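Local coordinates for protein ribonuclease T2 (Homo sapiens, PDB 3T0O) that cleaves single-stranded RNA, preferentially between purine and uridine residues, and thereby helps innate immunity by processing microbial RNA for sensing by TLR8, at residues A71-V76 with G112-L117. Residues are numbered along the deposited sequence; the frame is centred on the assembly and turned at random.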
loop_
_atom_site.group_PDB
_atom_site.type_symbol
_atom_site.label_atom_id
_atom_site.label_comp_id
_atom_site.label_asym_id
_atom_site.label_seq_id
_atom_site.Cartn_x
_atom_site.Cartn_y
_atom_site.Cartn_z
ATOM N N ALA A 71 12.349 4.773 1.866
ATOM C CA ALA A 71 12.038 4.145 3.163
ATOM C C ALA A 71 10.619 3.587 3.211
ATOM O O ALA A 71 10.405 2.507 3.739
ATOM C CB ALA A 71 12.152 5.149 4.260
ATOM N N TYR A 72 9.695 4.321 2.605
ATOM C CA TYR A 72 8.289 3.983 2.830
ATOM C C TYR A 72 7.656 3.469 1.580
ATOM O O TYR A 72 6.526 2.923 1.657
ATOM C CB TYR A 72 7.527 5.298 3.241
ATOM C CG TYR A 72 7.998 5.947 4.510
ATOM C CD1 TYR A 72 8.538 5.204 5.511
ATOM C CD2 TYR A 72 7.921 7.318 4.623
ATOM C CE1 TYR A 72 9.020 5.851 6.706
ATOM C CE2 TYR A 72 8.404 7.971 5.762
ATOM C CZ TYR A 72 8.938 7.210 6.776
ATOM O OH TYR A 72 9.374 7.864 7.949
ATOM N N TRP A 73 8.292 3.629 0.427
ATOM C CA TRP A 73 7.672 3.191 -0.824
ATOM C C TRP A 73 8.674 2.319 -1.593
ATOM O O TRP A 73 8.850 2.435 -2.798
ATOM C CB TRP A 73 7.246 4.422 -1.607
ATOM C CG TRP A 73 6.097 4.199 -2.546
ATOM C CD1 TRP A 73 5.793 3.071 -3.264
ATOM C CD2 TRP A 73 5.166 5.212 -2.939
ATOM N NE1 TRP A 73 4.642 3.303 -4.049
ATOM C CE2 TRP A 73 4.265 4.622 -3.862
ATOM C CE3 TRP A 73 4.967 6.546 -2.519
ATOM C CZ2 TRP A 73 3.156 5.381 -4.439
ATOM C CZ3 TRP A 73 3.875 7.260 -3.088
ATOM C CH2 TRP A 73 3.003 6.656 -3.992
ATOM N N PRO A 74 9.280 1.346 -0.920
ATOM C CA PRO A 74 10.273 0.535 -1.631
ATOM C C PRO A 74 9.644 -0.467 -2.577
ATOM O O PRO A 74 8.445 -0.765 -2.461
ATOM C CB PRO A 74 10.934 -0.289 -0.492
ATOM C CG PRO A 74 9.809 -0.463 0.549
ATOM C CD PRO A 74 9.152 0.952 0.515
ATOM N N ASP A 75 10.449 -0.951 -3.530
ATOM C CA ASP A 75 9.949 -1.935 -4.470
ATOM C C ASP A 75 10.054 -3.299 -3.882
ATOM O O ASP A 75 11.097 -3.904 -3.878
ATOM C CB ASP A 75 10.731 -1.836 -5.758
ATOM C CG ASP A 75 10.274 -2.842 -6.796
ATOM O OD1 ASP A 75 9.379 -3.652 -6.482
ATOM O OD2 ASP A 75 10.839 -2.833 -7.927
ATOM N N VAL A 76 8.949 -3.754 -3.319
ATOM C CA VAL A 76 8.920 -5.080 -2.678
ATOM C C VAL A 76 8.033 -6.043 -3.406
ATOM O O VAL A 76 7.660 -7.081 -2.820
ATOM C CB VAL A 76 8.515 -4.936 -1.192
ATOM C CG1 VAL A 76 9.600 -4.138 -0.454
ATOM C CG2 VAL A 76 7.122 -4.293 -1.034
ATOM N N GLY A 112 3.891 13.293 -2.908
ATOM C CA GLY A 112 4.084 13.871 -1.598
ATOM C C GLY A 112 2.857 13.637 -0.748
ATOM O O GLY A 112 2.983 13.377 0.472
ATOM N N ARG A 113 1.676 13.736 -1.363
ATOM C CA ARG A 113 0.450 13.527 -0.588
ATOM C C ARG A 113 0.313 12.097 -0.170
ATOM O O ARG A 113 -0.166 11.777 0.917
ATOM C CB ARG A 113 -0.805 14.027 -1.363
ATOM C CG ARG A 113 -2.108 13.815 -0.651
ATOM C CD ARG A 113 -2.168 14.606 0.689
ATOM N NE ARG A 113 -3.531 14.577 1.204
ATOM C CZ ARG A 113 -3.846 14.696 2.487
ATOM N NH1 ARG A 113 -2.882 14.838 3.386
ATOM N NH2 ARG A 113 -5.106 14.635 2.869
ATOM N N SER A 114 0.737 11.182 -1.051
ATOM C CA SER A 114 0.740 9.783 -0.743
ATOM C C SER A 114 1.587 9.491 0.456
ATOM O O SER A 114 1.177 8.793 1.380
ATOM C CB SER A 114 1.264 9.000 -1.953
ATOM O OG SER A 114 0.310 9.147 -3.005
ATOM N N LEU A 115 2.772 10.071 0.498
ATOM C CA LEU A 115 3.624 9.869 1.674
ATOM C C LEU A 115 3.010 10.479 2.908
ATOM O O LEU A 115 3.140 9.903 3.999
ATOM C CB LEU A 115 4.978 10.532 1.430
ATOM C CG LEU A 115 5.799 9.844 0.355
ATOM C CD1 LEU A 115 6.942 10.761 -0.091
ATOM C CD2 LEU A 115 6.401 8.559 0.858
ATOM N N GLU A 116 2.382 11.642 2.776
ATOM C CA GLU A 116 1.752 12.266 3.952
ATOM C C GLU A 116 0.677 11.408 4.484
ATOM O O GLU A 116 0.594 11.206 5.692
ATOM C CB GLU A 116 1.182 13.603 3.533
ATOM C CG GLU A 116 0.653 14.439 4.619
ATOM C CD GLU A 116 0.334 15.828 4.071
ATOM O OE1 GLU A 116 -0.320 15.932 3.005
ATOM O OE2 GLU A 116 0.764 16.828 4.687
ATOM N N LEU A 117 -0.153 10.875 3.604
ATOM C CA LEU A 117 -1.263 10.017 4.041
ATOM C C LEU A 117 -0.733 8.779 4.726
ATOM O O LEU A 117 -1.284 8.321 5.735
ATOM C CB LEU A 117 -2.057 9.578 2.781
ATOM C CG LEU A 117 -2.874 10.755 2.290
ATOM C CD1 LEU A 117 -3.442 10.327 0.952
ATOM C CD2 LEU A 117 -4.058 10.983 3.279
#
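Trp73 meets Ser114 through the outer rim of its six-membered ring: CZ3 of Trp73 lies 3.3 Å from CB of Ser114, and CH2 of Trp73 lies 3.6 Å from the same CB. The approach is oblique to the indole plane, and the contact is one of carbon against carbon. The hydroxyl plays a lesser part, with OG of Ser114 3.8 Å from CH2 of Trp73; its hydrogen bond goes to the carbonyl O of Tyr110, one turn back in the same helix.

Beside this pair, one methyl of Leu115 serves two aromatic residues. Its CD2 sits 4.2 Å from CE3 of Trp73, at the indole edge, and 4.2 Å from CB of Tyr72, near the plane of the phenol ring. Both pairs are purely apolar, and together the segments bury 176 Å².

CB of Trp73 points toward 112-117, and with CG roughly anti to the backbone N (chi1 -154°) the six-membered ring comes up against Ser114 and Leu115. The Tyr72 ring has CB of Ala71 over one face, offset toward the rim. Rotation of the indole is further restrained by NE1 of Trp73, hydrogen-bonded to the carbonyl O of His41, a predicted active-site residue, and by an edge-to-face stack with Trp87. The Trp73 side chain is also about 4 Å, nearest atoms, from that of Glu90, active-site by similarity, consistent with a second-shell position.

The contact joins the end of helix 66-72 and Trp73 just past it to helix 107-121, packing helices of this alpha/beta fold against strand 39-45, where Ile40 touches Trp73 and Leu115 and Leu43 touches Ser114.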